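PDB 3JVA: dipeptide Epimerase from Enterococcus faecalis V583, which belongs to the mandelate racemase/muconate lactonizing enzyme family, carries a magnesium ion, and joins an N-terminal capping domain to an enolase-type barrel. Local coordinates for residues B[52-57]-B[262-267]; B[171-176]-B[207-212]; B[224-229]-B[250-255]. All blocks are in the same frame, centred on the assembly; numbering follows the deposited sequence.

Read from the N terminus, the chain leaves strand 43-48 of the N-terminal domain and enters the loop 52-57, which opens contact 1; that contact closes 205 residues later at 262-267, on the barrel. Contacts 2 and 3 both nest inside this long loop and follow one another in series without crossing. Contact 2 joins helix 166-180 to the loop after helix 196-206, and contact 3 joins helix 223-232 to helix 246-255, which leads into strand 260-263 of contact 1. Contact 1 thus bridges two domains, while the others hold together the outer helical layer of the barrel, their centres about 26 Å apart.

Contact 1: B[52-57]-B[262-267]; sequences IFITGE and NIKLMK
At the seam between the N-terminal domain and the barrel, the loop 52-57 lays Thr55 against the short helix 265-268 that follows strand 260-263, beside the magnesium site of this enolase-type fold. The CG2 methyl of Thr55 makes the direct contact: it lies 3.9 Å from Met266 O and 4.1 Å from Lys267 CG, and the two side chains cross at about a right angle. With chi1 at 61°, OG1 of Thr55 sits between its own N and carbonyl carbon, which lets the methyl face Lys267 while the hydroxyl serves polar partners. Thr55 OG1 and a water are hydrogen-bonded at 2.8 Å, and that water donates to Met266 O at 2.9 Å, so the only bridge of hydrogen bonds identified between the segments is water-mediated. Gly51 O is the other possible acceptor for OG1, and one proton can serve only one of them at a time. The same OG1 accepts from Glu57 N at 3.2 Å, closing an ST turn. The end of Lys267 bends away at chi3 (-57°): Lys267 NZ reaches Asn262 O at 2.9 Å, coming in 28° out of the carbonyl plane. It also makes a salt bridge with Asp240, a magnesium ligand, and bonds to Cys243 O, which ties the lysine to the metal site. Ile54 CD1 lies 4.5 Å from Lys264 NZ, which makes a weak, long ion pair with Asp240, so the methyl only flanks a charge directed at the metal site. Behind this helix, Met266 and Leu265 pack on helix 96-114 and Ile263 on helix 271-284, whereas Ile52 and Phe53 meet another subunit.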
ATOM      1  N   ILE B  52      16.203  33.190  13.068  1.00 21.16           N
ATOM      2  CA  ILE B  52      15.528  32.555  14.193  1.00 22.19           C
ATOM      3  C   ILE B  52      14.102  32.094  13.893  1.00 23.21           C
ATOM      4  O   ILE B  52      13.702  30.999  14.291  1.00 21.74           O
ATOM      5  CB  ILE B  52      15.549  33.486  15.433  1.00 24.55           C
ATOM      6  CG1 ILE B  52      15.091  32.713  16.673  1.00 23.68           C
ATOM      7  CG2 ILE B  52      14.668  34.703  15.197  1.00 26.85           C
ATOM      8  CD1 ILE B  52      15.317  33.463  17.976  1.00 26.53           C
ATOM      9  N   PHE B  53      13.349  32.911  13.170  1.00 23.50           N
ATOM     10  CA  PHE B  53      11.969  32.577  12.830  1.00 26.28           C
ATOM     11  C   PHE B  53      11.819  31.492  11.762  1.00 26.15           C
ATOM     12  O   PHE B  53      10.722  30.976  11.559  1.00 26.31           O
ATOM     13  CB  PHE B  53      11.231  33.846  12.394  1.00 29.65           C
ATOM     14  CG  PHE B  53      11.937  34.614  11.318  1.00 31.45           C
ATOM     15  CD1 PHE B  53      11.766  34.281   9.981  1.00 34.51           C
ATOM     16  CD2 PHE B  53      12.808  35.647  11.645  1.00 33.24           C
ATOM     17  CE1 PHE B  53      12.460  34.966   8.978  1.00 34.89           C
ATOM     18  CE2 PHE B  53      13.506  36.337  10.653  1.00 34.84           C
ATOM     19  CZ  PHE B  53      13.332  35.995   9.319  1.00 35.79           C
ATOM     20  N   ILE B  54      12.913  31.142  11.087  1.00 25.09           N
ATOM     21  CA  ILE B  54      12.880  30.113  10.049  1.00 25.15           C
ATOM     22  C   ILE B  54      13.645  28.853  10.430  1.00 24.49           C
ATOM     23  O   ILE B  54      13.113  27.742  10.346  1.00 24.38           O
ATOM     24  CB  ILE B  54      13.470  30.619   8.709  1.00 28.40           C
ATOM     25  CG1 ILE B  54      12.569  31.703   8.114  1.00 30.35           C
ATOM     26  CG2 ILE B  54      13.590  29.457   7.720  1.00 26.55           C
ATOM     27  CD1 ILE B  54      13.087  32.283   6.815  1.00 35.66           C
ATOM     28  N   THR B  55      14.893  29.023  10.855  1.00 24.40           N
ATOM     29  CA  THR B  55      15.730  27.887  11.224  1.00 24.55           C
ATOM     30  C   THR B  55      16.023  27.806  12.714  1.00 24.73           C
ATOM     31  O   THR B  55      16.540  26.799  13.188  1.00 25.11           O
ATOM     32  CB  THR B  55      17.085  27.950  10.501  1.00 24.89           C
ATOM     33  OG1 THR B  55      17.763  29.155  10.883  1.00 25.32           O
ATOM     34  CG2 THR B  55      16.895  27.941   8.998  1.00 26.35           C
ATOM     35  N   GLY B  56      15.703  28.870  13.445  1.00 23.17           N
ATOM     36  CA  GLY B  56      15.987  28.904  14.869  1.00 22.58           C
ATOM     37  C   GLY B  56      17.417  29.371  15.114  1.00 21.44           C
ATOM     38  O   GLY B  56      17.819  29.613  16.250  1.00 21.88           O
ATOM     39  N   GLU B  57      18.188  29.509  14.037  1.00 21.66           N
ATOM     40  CA  GLU B  57      19.583  29.940  14.137  1.00 22.49           C
ATOM     41  C   GLU B  57      19.701  31.396  14.600  1.00 22.06           C
ATOM     42  O   GLU B  57      19.045  32.285  14.059  1.00 22.22           O
ATOM     43  CB  GLU B  57      20.283  29.783  12.781  1.00 22.38           C
ATOM     44  CG  GLU B  57      20.355  28.346  12.269  1.00 23.85           C
ATOM     45  CD  GLU B  57      21.410  27.521  12.981  1.00 25.42           C
ATOM     46  OE1 GLU B  57      22.490  27.298  12.391  1.00 23.95           O
ATOM     47  OE2 GLU B  57      21.169  27.100  14.135  1.00 25.39           O
ATOM     48  N   ASN B 262      12.834  24.722  -3.032  1.00 19.86           N
ATOM     49  CA  ASN B 262      13.668  25.902  -2.836  1.00 20.74           C
ATOM     50  C   ASN B 262      14.802  25.619  -1.864  1.00 21.31           C
ATOM     51  O   ASN B 262      14.580  25.278  -0.701  1.00 21.67           O
ATOM     52  CB  ASN B 262      12.805  27.063  -2.324  1.00 22.69           C
ATOM     53  CG  ASN B 262      13.509  28.412  -2.402  1.00 21.97           C
ATOM     54  OD1 ASN B 262      14.433  28.606  -3.196  1.00 23.07           O
ATOM     55  ND2 ASN B 262      13.051  29.362  -1.592  1.00 22.11           N
ATOM     56  N   ILE B 263      16.022  25.752  -2.366  1.00 20.41           N
ATOM     57  CA  ILE B 263      17.225  25.540  -1.572  1.00 18.96           C
ATOM     58  C   ILE B 263      17.706  26.862  -0.991  1.00 19.67           C
ATOM     59  O   ILE B 263      17.604  27.899  -1.644  1.00 19.17           O
ATOM     60  CB  ILE B 263      18.393  25.024  -2.456  1.00 19.61           C
ATOM     61  CG1 ILE B 263      18.037  23.686  -3.097  1.00 17.84           C
ATOM     62  CG2 ILE B 263      19.677  24.929  -1.628  1.00 20.43           C
ATOM     63  CD1 ILE B 263      19.041  23.251  -4.168  1.00 20.34           C
ATOM     64  N   LYS B 264      18.208  26.831   0.241  1.00 18.67           N
ATOM     65  CA  LYS B 264      18.819  28.013   0.851  1.00 18.35           C
ATOM     66  C   LYS B 264      20.061  27.484   1.558  1.00 17.97           C
ATOM     67  O   LYS B 264      19.972  26.560   2.363  1.00 18.03           O
ATOM     68  CB  LYS B 264      17.896  28.705   1.849  1.00 18.16           C
ATOM     69  CG  LYS B 264      16.751  29.449   1.183  1.00 17.65           C
ATOM     70  CD  LYS B 264      15.903  30.205   2.195  1.00 18.43           C
ATOM     71  CE  LYS B 264      14.686  30.828   1.510  1.00 19.99           C
ATOM     72  NZ  LYS B 264      13.814  31.550   2.483  1.00 21.61           N
ATOM     73  N   LEU B 265      21.219  28.054   1.250  1.00 17.69           N
ATOM     74  CA  LEU B 265      22.452  27.585   1.877  1.00 18.11           C
ATOM     75  C   LEU B 265      22.397  27.649   3.401  1.00 19.65           C
ATOM     76  O   LEU B 265      22.978  26.798   4.083  1.00 18.61           O
ATOM     77  CB  LEU B 265      23.659  28.387   1.365  1.00 18.10           C
ATOM     78  CG  LEU B 265      23.944  28.304  -0.139  1.00 19.64           C
ATOM     79  CD1 LEU B 265      25.239  29.034  -0.445  1.00 19.90           C
ATOM     80  CD2 LEU B 265      24.037  26.842  -0.584  1.00 19.26           C
ATOM     81  N   MET B 266      21.686  28.642   3.939  1.00 19.18           N
ATOM     82  CA  MET B 266      21.582  28.801   5.386  1.00 18.95           C
ATOM     83  C   MET B 266      20.575  27.848   6.038  1.00 20.14           C
ATOM     84  O   MET B 266      20.404  27.865   7.256  1.00 20.44           O
ATOM     85  CB  MET B 266      21.241  30.249   5.739  1.00 19.57           C
ATOM     86  CG  MET B 266      22.236  31.277   5.191  1.00 17.52           C
ATOM     87  SD  MET B 266      24.000  30.891   5.503  1.00 20.41           S
ATOM     88  CE  MET B 266      24.772  31.828   4.145  1.00 19.93           C
ATOM     89  N   LYS B 267      19.901  27.042   5.216  1.00 19.46           N
ATOM     90  CA  LYS B 267      18.953  26.036   5.697  1.00 20.30           C
ATOM     91  C   LYS B 267      19.625  24.664   5.648  1.00 20.15           C
ATOM     92  O   LYS B 267      19.416  23.821   6.528  1.00 20.57           O
ATOM     93  CB  LYS B 267      17.712  25.941   4.804  1.00 22.39           C
ATOM     94  CG  LYS B 267      16.637  26.990   5.006  1.00 22.55           C
ATOM     95  CD  LYS B 267      15.350  26.554   4.293  1.00 21.70           C
ATOM     96  CE  LYS B 267      15.580  26.297   2.803  1.00 20.38           C
ATOM     97  NZ  LYS B 267      14.328  25.862   2.104  1.00 19.60           N
TER
HETATM   98  O   HOH W   1      19.881  29.907   9.240  1.00 24.03           O

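Contact 2: B[171-176]-B[207-212]; sequences ARVKAI and ADYQIE
Similar first torsions carry Val173 CG1 (chi1 173°) and Lys174 CG (chi1 174°) anti to their backbone N, and both residues meet Tyr209. On the other segment, Tyr209 CG lies beside its own N, and its ring reaches across to helix 166-180. Three groups of atoms then meet. At the base of the tyrosine, Val173 CG1 approaches Tyr209 CB to 3.6 Å, and the same atom lies 4.1 Å from Ile211 CD1, so one valine methyl touches both Tyr209 and Ile211. Over the ring, Lys174 CA lies 4.3 Å from the Tyr209 centroid and 28° off the ring normal, an off-centre CH-pi contact. Lys174 CB comes to the ring obliquely, 3.8 Å from Tyr209 CE1. Farther out, the lysine chain bends at chi3 and brings Lys174 CE to 3.0 Å from Tyr209 OH, a short, tight approach that is no hydrogen bond and involves an exposed lysine. Lys174 NZ remains 3.9 Å from Tyr209 OH. The tyrosine is therefore met along its length, from CB to the phenol oxygen. The backbone of the loop has a separate hold, since Arg177, farther along the same helix, donates to the carbonyl oxygens of Tyr209 and Gln210. On the barrel's outside, this contact joins helix 166-180 to the loop between helix 196-206 and strand 213-215: Val173 also packs on strand 157-161, Ile211 on strand 185-189, and helix 140-152 covers Ala171 and Ala175 on another side of helix 166-180.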
ATOM      1  N   ALA B 171      -5.652  42.253  -3.345  1.00 28.06           N
ATOM      2  CA  ALA B 171      -5.532  43.677  -3.647  1.00 28.40           C
ATOM      3  C   ALA B 171      -4.131  44.035  -4.141  1.00 28.82           C
ATOM      4  O   ALA B 171      -3.973  44.772  -5.115  1.00 27.31           O
ATOM      5  CB  ALA B 171      -5.880  44.498  -2.412  1.00 28.84           C
ATOM      6  N   ARG B 172      -3.116  43.507  -3.463  1.00 28.30           N
ATOM      7  CA  ARG B 172      -1.733  43.768  -3.833  1.00 28.97           C
ATOM      8  C   ARG B 172      -1.383  43.133  -5.172  1.00 27.70           C
ATOM      9  O   ARG B 172      -0.795  43.782  -6.034  1.00 27.68           O
ATOM     10  CB  ARG B 172      -0.790  43.242  -2.746  1.00 28.82           C
ATOM     11  CG  ARG B 172      -0.843  44.049  -1.465  1.00 29.89           C
ATOM     12  CD  ARG B 172      -0.097  43.380  -0.323  1.00 31.63           C
ATOM     13  NE  ARG B 172      -0.189  44.190   0.890  1.00 33.29           N
ATOM     14  CZ  ARG B 172      -0.377  43.696   2.109  1.00 36.06           C
ATOM     15  NH1 ARG B 172      -0.495  42.384   2.287  1.00 36.51           N
ATOM     16  NH2 ARG B 172      -0.447  44.513   3.153  1.00 35.19           N
ATOM     17  N   VAL B 173      -1.745  41.867  -5.348  1.00 27.03           N
ATOM     18  CA  VAL B 173      -1.450  41.178  -6.597  1.00 27.70           C
ATOM     19  C   VAL B 173      -2.155  41.864  -7.767  1.00 28.04           C
ATOM     20  O   VAL B 173      -1.579  42.041  -8.838  1.00 28.00           O
ATOM     21  CB  VAL B 173      -1.871  39.692  -6.526  1.00 28.84           C
ATOM     22  CG1 VAL B 173      -1.725  39.039  -7.888  1.00 28.70           C
ATOM     23  CG2 VAL B 173      -1.005  38.964  -5.501  1.00 28.80           C
ATOM     24  N   LYS B 174      -3.403  42.260  -7.547  1.00 29.36           N
ATOM     25  CA  LYS B 174      -4.185  42.938  -8.574  1.00 29.25           C
ATOM     26  C   LYS B 174      -3.502  44.228  -9.029  1.00 28.53           C
ATOM     27  O   LYS B 174      -3.340  44.465 -10.225  1.00 29.27           O
ATOM     28  CB  LYS B 174      -5.577  43.264  -8.036  1.00 31.32           C
ATOM     29  CG  LYS B 174      -6.425  44.097  -8.982  1.00 34.63           C
ATOM     30  CD  LYS B 174      -7.750  44.493  -8.343  1.00 36.69           C
ATOM     31  CE  LYS B 174      -8.607  43.280  -8.035  1.00 39.13           C
ATOM     32  NZ  LYS B 174      -9.923  43.663  -7.448  1.00 41.71           N
ATOM     33  N   ALA B 175      -3.110  45.057  -8.066  1.00 27.90           N
ATOM     34  CA  ALA B 175      -2.449  46.329  -8.351  1.00 27.07           C
ATOM     35  C   ALA B 175      -1.133  46.125  -9.096  1.00 27.57           C
ATOM     36  O   ALA B 175      -0.840  46.810 -10.076  1.00 26.00           O
ATOM     37  CB  ALA B 175      -2.201  47.087  -7.050  1.00 26.81           C
ATOM     38  N   ILE B 176      -0.335  45.176  -8.627  1.00 27.59           N
ATOM     39  CA  ILE B 176       0.944  44.905  -9.265  1.00 27.44           C
ATOM     40  C   ILE B 176       0.755  44.446 -10.705  1.00 28.13           C
ATOM     41  O   ILE B 176       1.382  44.987 -11.621  1.00 29.72           O
ATOM     42  CB  ILE B 176       1.730  43.836  -8.471  1.00 26.99           C
ATOM     43  CG1 ILE B 176       2.080  44.392  -7.087  1.00 29.53           C
ATOM     44  CG2 ILE B 176       2.985  43.438  -9.228  1.00 26.37           C
ATOM     45  CD1 ILE B 176       2.719  43.382  -6.147  1.00 30.46           C
ATOM     46  N   ALA B 207      -4.718  32.746  -8.557  1.00 24.69           N
ATOM     47  CA  ALA B 207      -4.369  32.267  -9.894  1.00 26.32           C
ATOM     48  C   ALA B 207      -4.994  33.080 -11.027  1.00 27.61           C
ATOM     49  O   ALA B 207      -4.476  33.085 -12.141  1.00 25.85           O
ATOM     50  CB  ALA B 207      -4.756  30.795 -10.041  1.00 27.19           C
ATOM     51  N   ASP B 208      -6.105  33.757 -10.750  1.00 29.39           N
ATOM     52  CA  ASP B 208      -6.765  34.565 -11.775  1.00 33.13           C
ATOM     53  C   ASP B 208      -5.860  35.678 -12.294  1.00 33.80           C
ATOM     54  O   ASP B 208      -6.124  36.260 -13.347  1.00 33.95           O
ATOM     55  CB  ASP B 208      -8.051  35.199 -11.234  1.00 35.54           C
ATOM     56  CG  ASP B 208      -9.132  34.174 -10.936  1.00 38.35           C
ATOM     57  OD1 ASP B 208      -9.281  33.218 -11.723  1.00 40.10           O
ATOM     58  OD2 ASP B 208      -9.843  34.335  -9.921  1.00 42.09           O
ATOM     59  N   TYR B 209      -4.796  35.974 -11.557  1.00 33.24           N
ATOM     60  CA  TYR B 209      -3.871  37.032 -11.944  1.00 33.65           C
ATOM     61  C   TYR B 209      -2.589  36.513 -12.579  1.00 34.21           C
ATOM     62  O   TYR B 209      -1.620  37.256 -12.730  1.00 35.66           O
ATOM     63  CB  TYR B 209      -3.544  37.893 -10.723  1.00 34.01           C
ATOM     64  CG  TYR B 209      -4.766  38.584 -10.172  1.00 34.72           C
ATOM     65  CD1 TYR B 209      -5.276  39.729 -10.786  1.00 35.37           C
ATOM     66  CD2 TYR B 209      -5.459  38.055  -9.087  1.00 34.41           C
ATOM     67  CE1 TYR B 209      -6.448  40.324 -10.336  1.00 36.28           C
ATOM     68  CE2 TYR B 209      -6.635  38.644  -8.629  1.00 36.66           C
ATOM     69  CZ  TYR B 209      -7.122  39.778  -9.260  1.00 36.58           C
ATOM     70  OH  TYR B 209      -8.289  40.356  -8.822  1.00 39.45           O
ATOM     71  N   GLN B 210      -2.595  35.239 -12.962  1.00 31.62           N
ATOM     72  CA  GLN B 210      -1.438  34.611 -13.584  1.00 31.38           C
ATOM     73  C   GLN B 210      -0.268  34.557 -12.604  1.00 30.44           C
ATOM     74  O   GLN B 210       0.559  35.467 -12.552  1.00 31.79           O
ATOM     75  CB  GLN B 210      -1.011  35.381 -14.839  1.00 33.54           C
ATOM     76  CG  GLN B 210       0.223  34.794 -15.510  1.00 38.07           C
ATOM     77  CD  GLN B 210       0.779  35.679 -16.610  1.00 40.91           C
ATOM     78  OE1 GLN B 210       0.116  35.929 -17.619  1.00 43.43           O
ATOM     79  NE2 GLN B 210       2.006  36.157 -16.420  1.00 41.05           N
ATOM     80  N   ILE B 211      -0.204  33.481 -11.836  1.00 28.36           N
ATOM     81  CA  ILE B 211       0.857  33.312 -10.854  1.00 28.37           C
ATOM     82  C   ILE B 211       1.829  32.249 -11.330  1.00 27.35           C
ATOM     83  O   ILE B 211       1.410  31.178 -11.759  1.00 27.40           O
ATOM     84  CB  ILE B 211       0.269  32.898  -9.497  1.00 27.38           C
ATOM     85  CG1 ILE B 211      -0.716  33.969  -9.026  1.00 28.92           C
ATOM     86  CG2 ILE B 211       1.379  32.698  -8.477  1.00 28.21           C
ATOM     87  CD1 ILE B 211      -0.134  35.373  -9.003  1.00 27.56           C
ATOM     88  N   GLU B 212       3.124  32.546 -11.275  1.00 25.49           N
ATOM     89  CA  GLU B 212       4.124  31.578 -11.709  1.00 24.62           C
ATOM     90  C   GLU B 212       4.207  30.398 -10.743  1.00 24.81           C
ATOM     91  O   GLU B 212       4.317  29.242 -11.164  1.00 25.00           O
ATOM     92  CB  GLU B 212       5.509  32.217 -11.814  1.00 26.57           C
ATOM     93  CG  GLU B 212       6.563  31.205 -12.227  1.00 28.39           C
ATOM     94  CD  GLU B 212       7.970  31.657 -11.923  1.00 31.59           C
ATOM     95  OE1 GLU B 212       8.150  32.435 -10.966  1.00 33.47           O
ATOM     96  OE2 GLU B 212       8.896  31.215 -12.627  1.00 31.94           O
TER

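Contact 3: B[224-229]-B[250-255]; sequences EGLKYV and LELVKK
Apolar contact between Leu226 and Leu252 joins helices 223-232 and 246-255, consecutive outer helices of the barrel. Leu226 CD2 meets Leu252 CD2 at 4.5 Å, methyl to methyl, a loose touch between two buried side chains. Both continue inward: Leu226 packs on Ile237 and Leu252 on Ala239, so strand 236-239 lies beneath the pair.

The second point of contact sets lysine methylenes against a backbone carbonyl. Lys227 reaches the carbonyl oxygen of Lys255, its chain bent at chi2 (70°) and again at chi4 (55°), which places Lys227 CE 3.0 Å from Lys255 O and Lys227 CD 3.6 Å from the same oxygen. No hydrogen bond is formed across the segments. The nearest pair of CA atoms, those of Lys227 and Lys255, is 7.8 Å apart.

Ionic terms are long-range. Lys227 NZ and Lys255 NZ are 6.2 Å apart, while Glu224 OE2 lies 6.3 Å from Lys255 NZ. Outside this chain, Glu224 has a weak, long ion pair with Lys254 of another subunit. The chemistry thus implies an apolar leucine touch inside and, nearer the surface, a tight, unbonded approach of CE, next to the ammonium, to a carbonyl oxygen. Such a CH group is probably polarised by the charge, so a weak attraction is possible, whereas the charged ends across the contact, over 6 Å apart, make no direct ion pair.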
ATOM      1  N   GLU B 224       1.592  15.760   4.005  1.00 32.22           N
ATOM      2  CA  GLU B 224       0.380  15.227   3.389  1.00 32.81           C
ATOM      3  C   GLU B 224      -0.456  16.390   2.862  1.00 30.43           C
ATOM      4  O   GLU B 224      -0.991  16.331   1.759  1.00 30.48           O
ATOM      5  CB  GLU B 224      -0.436  14.433   4.413  1.00 36.54           C
ATOM      6  CG  GLU B 224       0.160  13.084   4.783  1.00 43.88           C
ATOM      7  CD  GLU B 224      -0.412  12.528   6.079  1.00 47.50           C
ATOM      8  OE1 GLU B 224      -1.655  12.431   6.202  1.00 49.55           O
ATOM      9  OE2 GLU B 224       0.388  12.189   6.979  1.00 50.90           O
ATOM     10  N   GLY B 225      -0.557  17.444   3.666  1.00 29.43           N
ATOM     11  CA  GLY B 225      -1.322  18.615   3.273  1.00 28.47           C
ATOM     12  C   GLY B 225      -0.664  19.358   2.126  1.00 28.02           C
ATOM     13  O   GLY B 225      -1.340  19.859   1.228  1.00 27.28           O
ATOM     14  N   LEU B 226       0.662  19.436   2.154  1.00 26.95           N
ATOM     15  CA  LEU B 226       1.397  20.109   1.092  1.00 26.28           C
ATOM     16  C   LEU B 226       1.164  19.340  -0.205  1.00 26.65           C
ATOM     17  O   LEU B 226       0.972  19.928  -1.270  1.00 23.51           O
ATOM     18  CB  LEU B 226       2.888  20.154   1.439  1.00 25.53           C
ATOM     19  CG  LEU B 226       3.836  20.870   0.475  1.00 26.73           C
ATOM     20  CD1 LEU B 226       3.363  22.296   0.233  1.00 25.27           C
ATOM     21  CD2 LEU B 226       5.239  20.864   1.068  1.00 26.54           C
ATOM     22  N   LYS B 227       1.164  18.013  -0.098  1.00 25.99           N
ATOM     23  CA  LYS B 227       0.931  17.127  -1.231  1.00 27.23           C
ATOM     24  C   LYS B 227      -0.490  17.339  -1.768  1.00 25.48           C
ATOM     25  O   LYS B 227      -0.715  17.350  -2.976  1.00 24.81           O
ATOM     26  CB  LYS B 227       1.114  15.673  -0.773  1.00 30.22           C
ATOM     27  CG  LYS B 227       0.638  14.594  -1.735  1.00 36.10           C
ATOM     28  CD  LYS B 227       1.503  14.491  -2.967  1.00 39.77           C
ATOM     29  CE  LYS B 227       1.407  13.097  -3.579  1.00 42.60           C
ATOM     30  NZ  LYS B 227       0.001  12.699  -3.871  1.00 45.13           N
ATOM     31  N   TYR B 228      -1.440  17.512  -0.853  1.00 26.04           N
ATOM     32  CA  TYR B 228      -2.837  17.730  -1.219  1.00 24.24           C
ATOM     33  C   TYR B 228      -2.963  18.994  -2.064  1.00 23.18           C
ATOM     34  O   TYR B 228      -3.588  18.987  -3.120  1.00 24.32           O
ATOM     35  CB  TYR B 228      -3.695  17.869   0.045  1.00 25.33           C
ATOM     36  CG  TYR B 228      -5.145  18.214  -0.237  1.00 26.68           C
ATOM     37  CD1 TYR B 228      -6.028  17.254  -0.731  1.00 27.42           C
ATOM     38  CD2 TYR B 228      -5.625  19.506  -0.022  1.00 27.04           C
ATOM     39  CE1 TYR B 228      -7.365  17.575  -1.005  1.00 27.90           C
ATOM     40  CE2 TYR B 228      -6.962  19.836  -0.293  1.00 27.86           C
ATOM     41  CZ  TYR B 228      -7.822  18.865  -0.781  1.00 26.52           C
ATOM     42  OH  TYR B 228      -9.142  19.176  -1.039  1.00 23.85           O
ATOM     43  N   VAL B 229      -2.369  20.084  -1.594  1.00 22.54           N
ATOM     44  CA  VAL B 229      -2.429  21.340  -2.334  1.00 21.54           C
ATOM     45  C   VAL B 229      -1.857  21.175  -3.738  1.00 22.81           C
ATOM     46  O   VAL B 229      -2.497  21.519  -4.729  1.00 21.64           O
ATOM     47  CB  VAL B 229      -1.645  22.448  -1.608  1.00 22.12           C
ATOM     48  CG1 VAL B 229      -1.705  23.740  -2.414  1.00 20.19           C
ATOM     49  CG2 VAL B 229      -2.221  22.660  -0.224  1.00 21.51           C
ATOM     50  N   LEU B 250      14.770  14.082  -0.133  1.00 20.98           N
ATOM     51  CA  LEU B 250      14.492  12.692  -0.478  1.00 22.34           C
ATOM     52  C   LEU B 250      13.054  12.314  -0.131  1.00 23.98           C
ATOM     53  O   LEU B 250      12.362  11.676  -0.925  1.00 23.07           O
ATOM     54  CB  LEU B 250      15.471  11.768   0.254  1.00 23.22           C
ATOM     55  CG  LEU B 250      15.320  10.266   0.002  1.00 24.57           C
ATOM     56  CD1 LEU B 250      15.321   9.979  -1.497  1.00 25.84           C
ATOM     57  CD2 LEU B 250      16.460   9.529   0.702  1.00 23.56           C
ATOM     58  N   GLU B 251      12.607  12.718   1.055  1.00 24.51           N
ATOM     59  CA  GLU B 251      11.251  12.423   1.497  1.00 26.87           C
ATOM     60  C   GLU B 251      10.238  13.136   0.608  1.00 25.11           C
ATOM     61  O   GLU B 251       9.231  12.545   0.217  1.00 25.87           O
ATOM     62  CB  GLU B 251      11.071  12.854   2.954  1.00 29.73           C
ATOM     63  CG  GLU B 251       9.714  12.523   3.554  1.00 36.04           C
ATOM     64  CD  GLU B 251       9.388  11.040   3.488  1.00 40.63           C
ATOM     65  OE1 GLU B 251      10.306  10.215   3.696  1.00 40.55           O
ATOM     66  OE2 GLU B 251       8.209  10.701   3.243  1.00 43.14           O
ATOM     67  N   LEU B 252      10.518  14.396   0.276  1.00 23.85           N
ATOM     68  CA  LEU B 252       9.626  15.190  -0.567  1.00 24.04           C
ATOM     69  C   LEU B 252       9.446  14.608  -1.967  1.00 25.97           C
ATOM     70  O   LEU B 252       8.322  14.532  -2.466  1.00 27.62           O
ATOM     71  CB  LEU B 252      10.130  16.637  -0.670  1.00 23.12           C
ATOM     72  CG  LEU B 252       9.927  17.508   0.575  1.00 23.56           C
ATOM     73  CD1 LEU B 252      10.680  18.819   0.428  1.00 23.78           C
ATOM     74  CD2 LEU B 252       8.432  17.767   0.775  1.00 25.29           C
ATOM     75  N   VAL B 253      10.535  14.191  -2.607  1.00 25.41           N
ATOM     76  CA  VAL B 253      10.410  13.628  -3.947  1.00 27.66           C
ATOM     77  C   VAL B 253       9.827  12.220  -3.888  1.00 29.93           C
ATOM     78  O   VAL B 253       9.145  11.795  -4.818  1.00 32.34           O
ATOM     79  CB  VAL B 253      11.765  13.585  -4.700  1.00 27.23           C
ATOM     80  CG1 VAL B 253      12.354  14.982  -4.780  1.00 26.31           C
ATOM     81  CG2 VAL B 253      12.719  12.621  -4.020  1.00 26.43           C
ATOM     82  N   LYS B 254      10.093  11.504  -2.796  1.00 31.16           N
ATOM     83  CA  LYS B 254       9.571  10.151  -2.613  1.00 33.42           C
ATOM     84  C   LYS B 254       8.048  10.179  -2.640  1.00 33.98           C
ATOM     85  O   LYS B 254       7.410   9.399  -3.348  1.00 33.15           O
ATOM     86  CB  LYS B 254      10.010   9.565  -1.268  1.00 35.75           C
ATOM     87  CG  LYS B 254      11.428   9.022  -1.211  1.00 41.30           C
ATOM     88  CD  LYS B 254      11.682   8.354   0.138  1.00 44.50           C
ATOM     89  CE  LYS B 254      13.057   7.703   0.200  1.00 47.66           C
ATOM     90  NZ  LYS B 254      13.290   6.996   1.496  1.00 49.55           N
ATOM     91  N   LYS B 255       7.473  11.080  -1.850  1.00 34.24           N
ATOM     92  CA  LYS B 255       6.025  11.211  -1.764  1.00 35.37           C
ATOM     93  C   LYS B 255       5.428  12.061  -2.883  1.00 34.89           C
ATOM     94  O   LYS B 255       4.205  12.127  -3.025  1.00 36.76           O
ATOM     95  CB  LYS B 255       5.628  11.818  -0.414  1.00 37.75           C
ATOM     96  CG  LYS B 255       6.121  11.039   0.799  1.00 40.97           C
ATOM     97  CD  LYS B 255       5.594  11.631   2.104  1.00 43.96           C
ATOM     98  CE  LYS B 255       4.116  11.303   2.349  1.00 45.13           C
ATOM     99  NZ  LYS B 255       3.172  11.913   1.362  1.00 45.23           N
TER